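Local coordinates for solute-binding protein (Thermoactinomyces vulgaris, PDB 2ZYO), which binds maltodextrins such as maltotetraose and, as in related solute-binding proteins, probably hands its sugars to a membrane transporter for uptake, at residues Y147-N158 against E214-L224; V188-P198 against P351-V359. One frame throughout, in Å; residues are numbered along the deposited sequence.

Interaction 1: Y147-N158 against E214-L224; sequences YDELFQYAKANN and EVQKWFTEARL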
loop_
_atom_site.group_PDB
_atom_site.type_symbol
_atom_site.label_atom_id
_atom_site.label_comp_id
_atom_site.label_asym_id
_atom_site.label_seq_id
_atom_site.Cartn_x
_atom_site.Cartn_y
_atom_site.Cartn_z
ATOM N N TYR A 147 -9.262 1.621 -20.516
ATOM C CA TYR A 147 -10.243 1.015 -19.626
ATOM C C TYR A 147 -11.446 0.471 -20.399
ATOM O O TYR A 147 -11.944 -0.613 -20.085
ATOM C CB TYR A 147 -10.702 1.999 -18.547
ATOM C CG TYR A 147 -11.742 1.395 -17.637
ATOM C CD1 TYR A 147 -11.379 0.470 -16.658
ATOM C CD2 TYR A 147 -13.091 1.714 -17.779
ATOM C CE1 TYR A 147 -12.331 -0.110 -15.834
ATOM C CE2 TYR A 147 -14.051 1.139 -16.957
ATOM C CZ TYR A 147 -13.661 0.230 -15.986
ATOM O OH TYR A 147 -14.598 -0.349 -15.163
ATOM N N ASP A 148 -11.903 1.226 -21.401
ATOM C CA ASP A 148 -13.023 0.812 -22.252
ATOM C C ASP A 148 -12.761 -0.560 -22.871
ATOM O O ASP A 148 -13.642 -1.425 -22.878
ATOM C CB ASP A 148 -13.275 1.844 -23.360
ATOM C CG ASP A 148 -13.733 3.191 -22.822
ATOM O OD1 ASP A 148 -14.775 3.246 -22.126
ATOM O OD2 ASP A 148 -13.057 4.204 -23.113
ATOM N N GLU A 149 -11.543 -0.746 -23.379
ATOM C CA GLU A 149 -11.137 -2.003 -24.006
ATOM C C GLU A 149 -11.041 -3.140 -22.990
ATOM O O GLU A 149 -11.415 -4.277 -23.286
ATOM C CB GLU A 149 -9.817 -1.826 -24.764
ATOM C CG GLU A 149 -9.967 -1.079 -26.093
ATOM C CD GLU A 149 -8.653 -0.540 -26.632
ATOM O OE1 GLU A 149 -7.997 0.255 -25.927
ATOM O OE2 GLU A 149 -8.282 -0.895 -27.771
ATOM N N LEU A 150 -10.549 -2.822 -21.793
ATOM C CA LEU A 150 -10.480 -3.786 -20.698
ATOM C C LEU A 150 -11.872 -4.254 -20.291
ATOM O O LEU A 150 -12.095 -5.449 -20.088
ATOM C CB LEU A 150 -9.756 -3.184 -19.486
ATOM C CG LEU A 150 -9.537 -4.098 -18.271
ATOM C CD1 LEU A 150 -8.434 -5.117 -18.539
ATOM C CD2 LEU A 150 -9.227 -3.277 -17.029
ATOM N N PHE A 151 -12.805 -3.312 -20.171
ATOM C CA PHE A 151 -14.159 -3.661 -19.760
ATOM C C PHE A 151 -14.898 -4.470 -20.825
ATOM O O PHE A 151 -15.630 -5.403 -20.495
ATOM C CB PHE A 151 -14.972 -2.432 -19.351
ATOM C CG PHE A 151 -16.210 -2.780 -18.582
ATOM C CD1 PHE A 151 -16.122 -3.159 -17.247
ATOM C CD2 PHE A 151 -17.456 -2.769 -19.197
ATOM C CE1 PHE A 151 -17.260 -3.509 -16.529
ATOM C CE2 PHE A 151 -18.601 -3.114 -18.487
ATOM C CZ PHE A 151 -18.502 -3.486 -17.150
ATOM N N GLN A 152 -14.694 -4.110 -22.091
ATOM C CA GLN A 152 -15.234 -4.878 -23.216
ATOM C C GLN A 152 -14.718 -6.317 -23.184
ATOM O O GLN A 152 -15.486 -7.267 -23.359
ATOM C CB GLN A 152 -14.890 -4.200 -24.551
ATOM C CG GLN A 152 -15.310 -4.985 -25.805
ATOM C CD GLN A 152 -16.799 -5.290 -25.858
ATOM O OE1 GLN A 152 -17.631 -4.470 -25.469
ATOM N NE2 GLN A 152 -17.139 -6.475 -26.350
ATOM N N TYR A 153 -13.416 -6.462 -22.941
ATOM C CA TYR A 153 -12.772 -7.766 -22.796
ATOM C C TYR A 153 -13.431 -8.589 -21.685
ATOM O O TYR A 153 -13.654 -9.786 -21.846
ATOM C CB TYR A 153 -11.274 -7.579 -22.527
ATOM C CG TYR A 153 -10.458 -8.854 -22.525
ATOM C CD1 TYR A 153 -9.959 -9.388 -23.714
ATOM C CD2 TYR A 153 -10.166 -9.516 -21.334
ATOM C CE1 TYR A 153 -9.204 -10.558 -23.716
ATOM C CE2 TYR A 153 -9.413 -10.687 -21.325
ATOM C CZ TYR A 153 -8.935 -11.201 -22.517
ATOM O OH TYR A 153 -8.186 -12.355 -22.508
ATOM N N ALA A 154 -13.750 -7.941 -20.565
ATOM C CA ALA A 154 -14.442 -8.609 -19.461
ATOM C C ALA A 154 -15.865 -9.023 -19.848
ATOM O O ALA A 154 -16.282 -10.151 -19.580
ATOM C CB ALA A 154 -14.454 -7.726 -18.223
ATOM N N LYS A 155 -16.602 -8.115 -20.482
ATOM C CA LYS A 155 -17.966 -8.403 -20.935
ATOM C C LYS A 155 -18.015 -9.577 -21.909
ATOM O O LYS A 155 -18.915 -10.414 -21.839
ATOM C CB LYS A 155 -18.593 -7.175 -21.591
ATOM C CG LYS A 155 -18.984 -6.072 -20.624
ATOM C CD LYS A 155 -19.900 -5.053 -21.292
ATOM C CE LYS A 155 -19.169 -4.261 -22.371
ATOM N NZ LYS A 155 -20.050 -3.269 -23.041
ATOM N N ALA A 156 -17.039 -9.632 -22.809
ATOM C CA ALA A 156 -16.991 -10.674 -23.831
ATOM C C ALA A 156 -16.543 -12.029 -23.280
ATOM O O ALA A 156 -17.041 -13.067 -23.711
ATOM C CB ALA A 156 -16.094 -10.243 -24.985
ATOM N N ASN A 157 -15.624 -12.008 -22.314
ATOM C CA ASN A 157 -14.931 -13.225 -21.879
ATOM C C ASN A 157 -15.310 -13.793 -20.503
ATOM O O ASN A 157 -14.932 -14.922 -20.178
ATOM C CB ASN A 157 -13.411 -13.026 -21.963
ATOM C CG ASN A 157 -12.929 -12.807 -23.385
ATOM O OD1 ASN A 157 -12.420 -11.738 -23.723
ATOM N ND2 ASN A 157 -13.094 -13.818 -24.227
ATOM N N ASN A 158 -16.041 -13.024 -19.698
ATOM C CA ASN A 158 -16.425 -13.491 -18.362
ATOM C C ASN A 158 -17.574 -14.496 -18.405
ATOM O O ASN A 158 -18.683 -14.170 -18.836
ATOM C CB ASN A 158 -16.748 -12.317 -17.426
ATOM C CG ASN A 158 -15.504 -11.544 -16.989
ATOM O OD1 ASN A 158 -14.387 -11.838 -17.412
ATOM N ND2 ASN A 158 -15.700 -10.549 -16.129
ATOM N N GLU A 214 -19.459 2.657 -12.097
ATOM C CA GLU A 214 -18.508 1.768 -12.763
ATOM C C GLU A 214 -18.408 0.440 -12.017
ATOM O O GLU A 214 -18.410 -0.623 -12.635
ATOM C CB GLU A 214 -17.124 2.418 -12.880
ATOM C CG GLU A 214 -17.074 3.652 -13.779
ATOM C CD GLU A 214 -16.958 3.331 -15.267
ATOM O OE1 GLU A 214 -17.404 2.246 -15.702
ATOM O OE2 GLU A 214 -16.420 4.181 -16.011
ATOM N N VAL A 215 -18.329 0.512 -10.688
ATOM C CA VAL A 215 -18.329 -0.677 -9.830
ATOM C C VAL A 215 -19.543 -1.561 -10.131
ATOM O O VAL A 215 -19.408 -2.772 -10.330
ATOM C CB VAL A 215 -18.305 -0.288 -8.324
ATOM C CG1 VAL A 215 -18.535 -1.507 -7.431
ATOM C CG2 VAL A 215 -16.992 0.404 -7.970
ATOM N N GLN A 216 -20.719 -0.939 -10.178
ATOM C CA GLN A 216 -21.973 -1.624 -10.481
ATOM C C GLN A 216 -21.911 -2.392 -11.802
ATOM O O GLN A 216 -22.388 -3.524 -11.889
ATOM C CB GLN A 216 -23.126 -0.620 -10.503
ATOM C CG GLN A 216 -24.510 -1.248 -10.593
ATOM C CD GLN A 216 -25.616 -0.216 -10.571
ATOM O OE1 GLN A 216 -25.552 0.799 -11.269
ATOM N NE2 GLN A 216 -26.644 -0.469 -9.768
ATOM N N LYS A 217 -21.311 -1.773 -12.820
ATOM C CA LYS A 217 -21.188 -2.384 -14.146
ATOM C C LYS A 217 -20.416 -3.703 -14.134
ATOM O O LYS A 217 -20.685 -4.593 -14.944
ATOM C CB LYS A 217 -20.553 -1.402 -15.131
ATOM C CG LYS A 217 -21.507 -0.319 -15.623
ATOM C CD LYS A 217 -20.768 0.801 -16.345
ATOM C CE LYS A 217 -20.164 0.338 -17.662
ATOM N NZ LYS A 217 -19.295 1.394 -18.251
ATOM N N TRP A 218 -19.466 -3.834 -13.212
ATOM C CA TRP A 218 -18.696 -5.069 -13.080
ATOM C C TRP A 218 -19.562 -6.255 -12.659
ATOM O O TRP A 218 -19.236 -7.404 -12.950
ATOM C CB TRP A 218 -17.514 -4.877 -12.126
ATOM C CG TRP A 218 -16.362 -4.214 -12.804
ATOM C CD1 TRP A 218 -16.063 -2.882 -12.800
ATOM C CD2 TRP A 218 -15.368 -4.848 -13.620
ATOM N NE1 TRP A 218 -14.936 -2.647 -13.553
ATOM C CE2 TRP A 218 -14.490 -3.836 -14.068
ATOM C CE3 TRP A 218 -15.130 -6.173 -14.007
ATOM C CZ2 TRP A 218 -13.390 -4.108 -14.889
ATOM C CZ3 TRP A 218 -14.034 -6.443 -14.825
ATOM C CH2 TRP A 218 -13.179 -5.412 -15.255
ATOM N N PHE A 219 -20.680 -5.963 -12.003
ATOM C CA PHE A 219 -21.595 -7.003 -11.549
ATOM C C PHE A 219 -22.797 -7.166 -12.480
ATOM O O PHE A 219 -23.255 -8.287 -12.706
ATOM C CB PHE A 219 -22.018 -6.744 -10.098
ATOM C CG PHE A 219 -20.867 -6.777 -9.133
ATOM C CD1 PHE A 219 -20.428 -7.986 -8.603
ATOM C CD2 PHE A 219 -20.197 -5.606 -8.783
ATOM C CE1 PHE A 219 -19.350 -8.028 -7.725
ATOM C CE2 PHE A 219 -19.116 -5.641 -7.905
ATOM C CZ PHE A 219 -18.692 -6.851 -7.375
ATOM N N THR A 220 -23.279 -6.058 -13.036
ATOM C CA THR A 220 -24.448 -6.077 -13.927
ATOM C C THR A 220 -24.113 -6.416 -15.383
ATOM O O THR A 220 -24.946 -6.981 -16.099
ATOM C CB THR A 220 -25.208 -4.736 -13.901
ATOM O OG1 THR A 220 -24.326 -3.678 -14.295
ATOM C CG2 THR A 220 -25.764 -4.449 -12.507
ATOM N N GLU A 221 -22.905 -6.064 -15.823
ATOM C CA GLU A 221 -22.491 -6.299 -17.211
ATOM C C GLU A 221 -21.339 -7.296 -17.353
ATOM O O GLU A 221 -21.316 -8.092 -18.294
ATOM C CB GLU A 221 -22.122 -4.982 -17.900
ATOM C CG GLU A 221 -23.274 -3.991 -18.046
ATOM C CD GLU A 221 -22.872 -2.734 -18.801
ATOM O OE1 GLU A 221 -22.015 -2.820 -19.708
ATOM O OE2 GLU A 221 -23.418 -1.657 -18.492
ATOM N N ALA A 222 -20.379 -7.239 -16.432
ATOM C CA ALA A 222 -19.200 -8.108 -16.489
ATOM C C ALA A 222 -19.368 -9.391 -15.669
ATOM O O ALA A 222 -18.436 -10.190 -15.550
ATOM C CB ALA A 222 -17.948 -7.343 -16.068
ATOM N N ARG A 223 -20.562 -9.567 -15.104
ATOM C CA ARG A 223 -20.991 -10.823 -14.474
ATOM C C ARG A 223 -20.074 -11.373 -13.369
ATOM O O ARG A 223 -19.958 -12.588 -13.199
ATOM C CB ARG A 223 -21.257 -11.895 -15.546
ATOM C CG ARG A 223 -22.324 -11.510 -16.569
ATOM C CD ARG A 223 -22.487 -12.571 -17.658
ATOM N NE ARG A 223 -21.291 -12.714 -18.487
ATOM C CZ ARG A 223 -21.056 -12.044 -19.613
ATOM N NH1 ARG A 223 -21.936 -11.167 -20.083
ATOM N NH2 ARG A 223 -19.930 -12.258 -20.278
ATOM N N LEU A 224 -19.434 -10.482 -12.614
ATOM C CA LEU A 224 -18.603 -10.903 -11.485
ATOM C C LEU A 224 -19.456 -11.498 -10.362
ATOM O O LEU A 224 -20.586 -11.048 -10.145
ATOM C CB LEU A 224 -17.755 -9.740 -10.947
ATOM C CG LEU A 224 -16.639 -9.150 -11.821
ATOM C CD1 LEU A 224 -15.709 -8.307 -10.961
ATOM C CD2 LEU A 224 -15.840 -10.219 -12.558
HETATM O O HOH W 1 -17.070 -0.251 -15.384
HETATM O O HOH W 2 -20.659 -1.288 -21.162
#
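F151 drives a ring edge onto the indole face of W218, an edge-to-face (T-shaped) pair with planes at 89° and F151 CD1 3.6 Å from W218 CE2. The phenyl reaches helix 206-220 because its CG lies anti to the backbone N (chi1 -164°); its CZ also comes to 3.3 Å from K217 O, while CE1 rests near the methyl of A222. K217 NZ stands off-centre over the F151 ring, 4.9 Å from its centroid, a cation-pi contact, and also salt-bridges E214. Beside the stack, W218 NE1 donates a bent 2.8 Å bond to Y147 OH, which passes its own proton to a water held by E214 O and OE1. K155 NZ and E221 OE1 form a long salt bridge at 3.9 Å, and a second water bridges the same two atoms.

Where both helices end, N158 ND2 gives a nearly straight bond to A222 O at 2.8 Å. R223 grips N158 O side-on with NE and NH2, and NH2 also donates to K155 O, 2.6 Å away; the guanidinium charge is thus probably well placed at the carbonyl end of helix 147-157.

Further out, N158 also bonds to G166 and V167, and E214 OE2 pairs with K184. The contact joins helices 147-157 and 206-220, nearly parallel (segment axes at 23°), to strand 165-169 of this solute-binding fold; helix 174-183 covers Y147, and V215 and F219 pack on helix 360-371.

Interaction 2: V188-P198 against P351-V359; sequences VFKEQDGTLDP and PSIPEMGVV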
loop_
_atom_site.group_PDB
_atom_site.type_symbol
_atom_site.label_atom_id
_atom_site.label_comp_id
_atom_site.label_asym_id
_atom_site.label_seq_id
_atom_site.Cartn_x
_atom_site.Cartn_y
_atom_site.Cartn_z
ATOM N N VAL A 188 -11.461 10.570 -0.927
ATOM C CA VAL A 188 -11.937 10.059 0.360
ATOM C C VAL A 188 -12.160 11.231 1.320
ATOM O O VAL A 188 -13.279 11.453 1.784
ATOM C CB VAL A 188 -10.966 9.031 0.992
ATOM C CG1 VAL A 188 -11.585 8.431 2.245
ATOM C CG2 VAL A 188 -10.612 7.931 -0.005
ATOM N N PHE A 189 -11.088 11.969 1.605
ATOM C CA PHE A 189 -11.154 13.195 2.399
ATOM C C PHE A 189 -10.632 14.353 1.562
ATOM O O PHE A 189 -9.717 14.175 0.757
ATOM C CB PHE A 189 -10.302 13.078 3.668
ATOM C CG PHE A 189 -10.710 11.959 4.587
ATOM C CD1 PHE A 189 -11.826 12.087 5.410
ATOM C CD2 PHE A 189 -9.963 10.787 4.647
ATOM C CE1 PHE A 189 -12.201 11.056 6.270
ATOM C CE2 PHE A 189 -10.332 9.752 5.502
ATOM C CZ PHE A 189 -11.451 9.887 6.314
ATOM N N LYS A 190 -11.208 15.539 1.753
ATOM C CA LYS A 190 -10.715 16.735 1.074
ATOM C C LYS A 190 -9.316 17.085 1.571
ATOM O O LYS A 190 -9.095 17.239 2.775
ATOM C CB LYS A 190 -11.672 17.915 1.275
ATOM C CG LYS A 190 -11.186 19.254 0.708
ATOM C CD LYS A 190 -11.052 19.233 -0.813
ATOM C CE LYS A 190 -10.682 20.605 -1.365
ATOM N NZ LYS A 190 -9.388 21.117 -0.826
ATOM N N GLU A 191 -8.382 17.196 0.631
ATOM C CA GLU A 191 -6.991 17.503 0.941
ATOM C C GLU A 191 -6.698 18.983 0.737
ATOM O O GLU A 191 -7.091 19.575 -0.272
ATOM C CB GLU A 191 -6.050 16.655 0.079
ATOM C CG GLU A 191 -4.586 16.696 0.514
ATOM C CD GLU A 191 -3.721 15.683 -0.216
ATOM O OE1 GLU A 191 -4.077 14.483 -0.238
ATOM O OE2 GLU A 191 -2.671 16.083 -0.760
ATOM N N GLN A 192 -6.009 19.569 1.713
ATOM C CA GLN A 192 -5.561 20.952 1.638
ATOM C C GLN A 192 -4.151 21.077 2.208
ATOM O O GLN A 192 -3.951 20.999 3.423
ATOM C CB GLN A 192 -6.539 21.883 2.371
ATOM C CG GLN A 192 -6.174 23.369 2.351
ATOM C CD GLN A 192 -6.236 23.981 0.963
ATOM O OE1 GLN A 192 -5.332 23.796 0.147
ATOM N NE2 GLN A 192 -7.301 24.729 0.694
ATOM N N ASP A 193 -3.182 21.248 1.309
ATOM C CA ASP A 193 -1.774 21.462 1.656
ATOM C C ASP A 193 -1.216 20.412 2.625
ATOM O O ASP A 193 -0.574 20.746 3.626
ATOM C CB ASP A 193 -1.560 22.889 2.182
ATOM C CG ASP A 193 -1.823 23.948 1.121
ATOM O OD1 ASP A 193 -1.118 23.951 0.090
ATOM O OD2 ASP A 193 -2.734 24.780 1.320
ATOM N N GLY A 194 -1.469 19.144 2.313
ATOM C CA GLY A 194 -0.969 18.029 3.113
ATOM C C GLY A 194 -1.930 17.541 4.183
ATOM O O GLY A 194 -1.870 16.376 4.587
ATOM N N THR A 195 -2.811 18.427 4.642
ATOM C CA THR A 195 -3.769 18.095 5.698
ATOM C C THR A 195 -5.110 17.637 5.135
ATOM O O THR A 195 -5.697 18.296 4.273
ATOM C CB THR A 195 -4.013 19.279 6.666
ATOM O OG1 THR A 195 -4.554 20.392 5.946
ATOM C CG2 THR A 195 -2.720 19.697 7.355
ATOM N N LEU A 196 -5.581 16.499 5.638
ATOM C CA LEU A 196 -6.892 15.972 5.279
ATOM C C LEU A 196 -7.938 16.424 6.286
ATOM O O LEU A 196 -7.679 16.449 7.492
ATOM C CB LEU A 196 -6.861 14.441 5.209
ATOM C CG LEU A 196 -5.935 13.770 4.189
ATOM C CD1 LEU A 196 -6.020 12.260 4.313
ATOM C CD2 LEU A 196 -6.269 14.197 2.771
ATOM N N ASP A 197 -9.114 16.790 5.786
ATOM C CA ASP A 197 -10.225 17.164 6.650
ATOM C C ASP A 197 -11.120 15.944 6.859
ATOM O O ASP A 197 -11.792 15.504 5.924
ATOM C CB ASP A 197 -11.015 18.335 6.048
ATOM C CG ASP A 197 -12.127 18.840 6.967
ATOM O OD1 ASP A 197 -12.274 18.327 8.100
ATOM O OD2 ASP A 197 -12.858 19.763 6.550
ATOM N N PRO A 198 -11.127 15.392 8.089
ATOM C CA PRO A 198 -11.951 14.223 8.392
ATOM C C PRO A 198 -13.448 14.517 8.318
ATOM O O PRO A 198 -14.252 13.590 8.226
ATOM C CB PRO A 198 -11.551 13.873 9.827
ATOM C CG PRO A 198 -11.027 15.139 10.401
ATOM C CD PRO A 198 -10.356 15.841 9.265
ATOM N N PRO A 351 -4.713 7.334 2.652
ATOM C CA PRO A 351 -4.834 8.270 3.767
ATOM C C PRO A 351 -4.319 7.648 5.062
ATOM O O PRO A 351 -4.604 6.481 5.346
ATOM C CB PRO A 351 -6.342 8.515 3.848
ATOM C CG PRO A 351 -6.812 8.327 2.444
ATOM C CD PRO A 351 -5.982 7.197 1.910
ATOM N N SER A 352 -3.553 8.425 5.824
ATOM C CA SER A 352 -2.916 7.925 7.039
ATOM C C SER A 352 -3.530 8.491 8.319
ATOM O O SER A 352 -3.108 8.133 9.420
ATOM C CB SER A 352 -1.411 8.209 7.006
ATOM O OG SER A 352 -1.164 9.597 6.891
ATOM N N ILE A 353 -4.522 9.367 8.178
ATOM C CA ILE A 353 -5.225 9.919 9.341
ATOM C C ILE A 353 -6.043 8.824 10.040
ATOM O O ILE A 353 -6.511 7.893 9.380
ATOM C CB ILE A 353 -6.105 11.153 8.980
ATOM C CG1 ILE A 353 -7.251 10.775 8.027
ATOM C CG2 ILE A 353 -5.239 12.271 8.396
ATOM C CD1 ILE A 353 -8.355 11.823 7.942
ATOM N N PRO A 354 -6.195 8.913 11.380
ATOM C CA PRO A 354 -6.906 7.861 12.119
ATOM C C PRO A 354 -8.314 7.584 11.589
ATOM O O PRO A 354 -8.769 6.438 11.619
ATOM C CB PRO A 354 -6.974 8.420 13.544
ATOM C CG PRO A 354 -5.809 9.338 13.640
ATOM C CD PRO A 354 -5.705 9.973 12.283
ATOM N N GLU A 355 -8.976 8.623 11.090
ATOM C CA GLU A 355 -10.346 8.519 10.590
ATOM C C GLU A 355 -10.517 7.567 9.402
ATOM O O GLU A 355 -11.608 7.040 9.184
ATOM C CB GLU A 355 -10.901 9.904 10.254
ATOM C CG GLU A 355 -11.148 10.781 11.479
ATOM C CD GLU A 355 -9.894 11.475 12.001
ATOM O OE1 GLU A 355 -8.848 11.457 11.314
ATOM O OE2 GLU A 355 -9.962 12.047 13.109
ATOM N N MET A 356 -9.447 7.339 8.641
ATOM C CA MET A 356 -9.503 6.388 7.528
ATOM C C MET A 356 -9.827 4.970 8.008
ATOM O O MET A 356 -10.449 4.190 7.283
ATOM C CB MET A 356 -8.200 6.398 6.723
ATOM C CG MET A 356 -8.268 5.585 5.431
ATOM S SD MET A 356 -9.470 6.237 4.254
ATOM C CE MET A 356 -9.623 4.872 3.106
ATOM N N GLY A 357 -9.417 4.653 9.235
ATOM C CA GLY A 357 -9.652 3.335 9.829
ATOM C C GLY A 357 -11.102 2.881 9.827
ATOM O O GLY A 357 -11.384 1.690 9.678
ATOM N N VAL A 358 -12.022 3.831 9.982
ATOM C CA VAL A 358 -13.451 3.513 10.047
ATOM C C VAL A 358 -14.172 3.729 8.711
ATOM O O VAL A 358 -15.393 3.588 8.629
ATOM C CB VAL A 358 -14.170 4.282 11.190
ATOM C CG1 VAL A 358 -13.601 3.877 12.548
ATOM C CG2 VAL A 358 -14.079 5.790 10.982
ATOM N N VAL A 359 -13.411 4.067 7.672
ATOM C CA VAL A 359 -13.972 4.260 6.333
ATOM C C VAL A 359 -14.176 2.922 5.614
ATOM O O VAL A 359 -15.200 2.722 4.954
ATOM C CB VAL A 359 -13.107 5.227 5.471
ATOM C CG1 VAL A 359 -13.505 5.174 3.991
ATOM C CG2 VAL A 359 -13.220 6.646 5.995
#
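F189 and L196 face I353 from a tight beta-hairpin whose strands, 189-192 and 195-201, are joined by a type I' turn from Q192 to T195. Opposite runs an irregular segment, with helical backbone angles over 354-357 but without regular helical bonding; the backbones come nearest at P198 and E355, CA to CA 6.3 Å. I353 CD1 sits squarely over one face of the F189 ring, a CH-pi contact 3.8 Å from the centroid, put there by a CG1 lodged between backbone N and carbonyl carbon (chi1 65°). M356 SD approaches the same ring obliquely, 3.8 Å from F189 CE2, as a Met-aromatic contact; its side chain is about 7 Å from a glucose unit of the bound sugar. V359 CG2 touches F189 CZ at 3.7 Å. Were F189 replaced by an alanine, I353 CD1 and M356 SD would probably lose the ring they pack on, and a gap would open between hairpin and loop. On the flanks of the F189 ring, L196 CD1 meets P351 CB at 3.8 Å, and P198 CB lies 3.5 Å from E355 CG.

Y117 of strand 116-117 backs I353, I392 and M388 of helix 377-394 touch E355 and V359, and the segment leads into helix 360-371, whose W360 and N364 line the sugar pocket.

Reading from the N terminus, the segments come in the order 147-158, 188-198, 214-224, 351-359, so the two contacts cross. Interaction 1 closes a loop of 55 residues that carries strand 165-169, helix 174-183 and the hairpin used by interaction 2. Interaction 2 closes a longer one of 152 residues, which takes in helix 206-220 and four strands of the mixed sheet, 242-247, 262-265, 278-287 and 348-349. The two sites do not touch; their nearest atoms are about 13 Å apart. Strand 195-201 leads on to helix 206-220, linking them along the chain, and helix 360-371, which starts right after 351-359, carries on from interaction 2 to the back of helix 206-220.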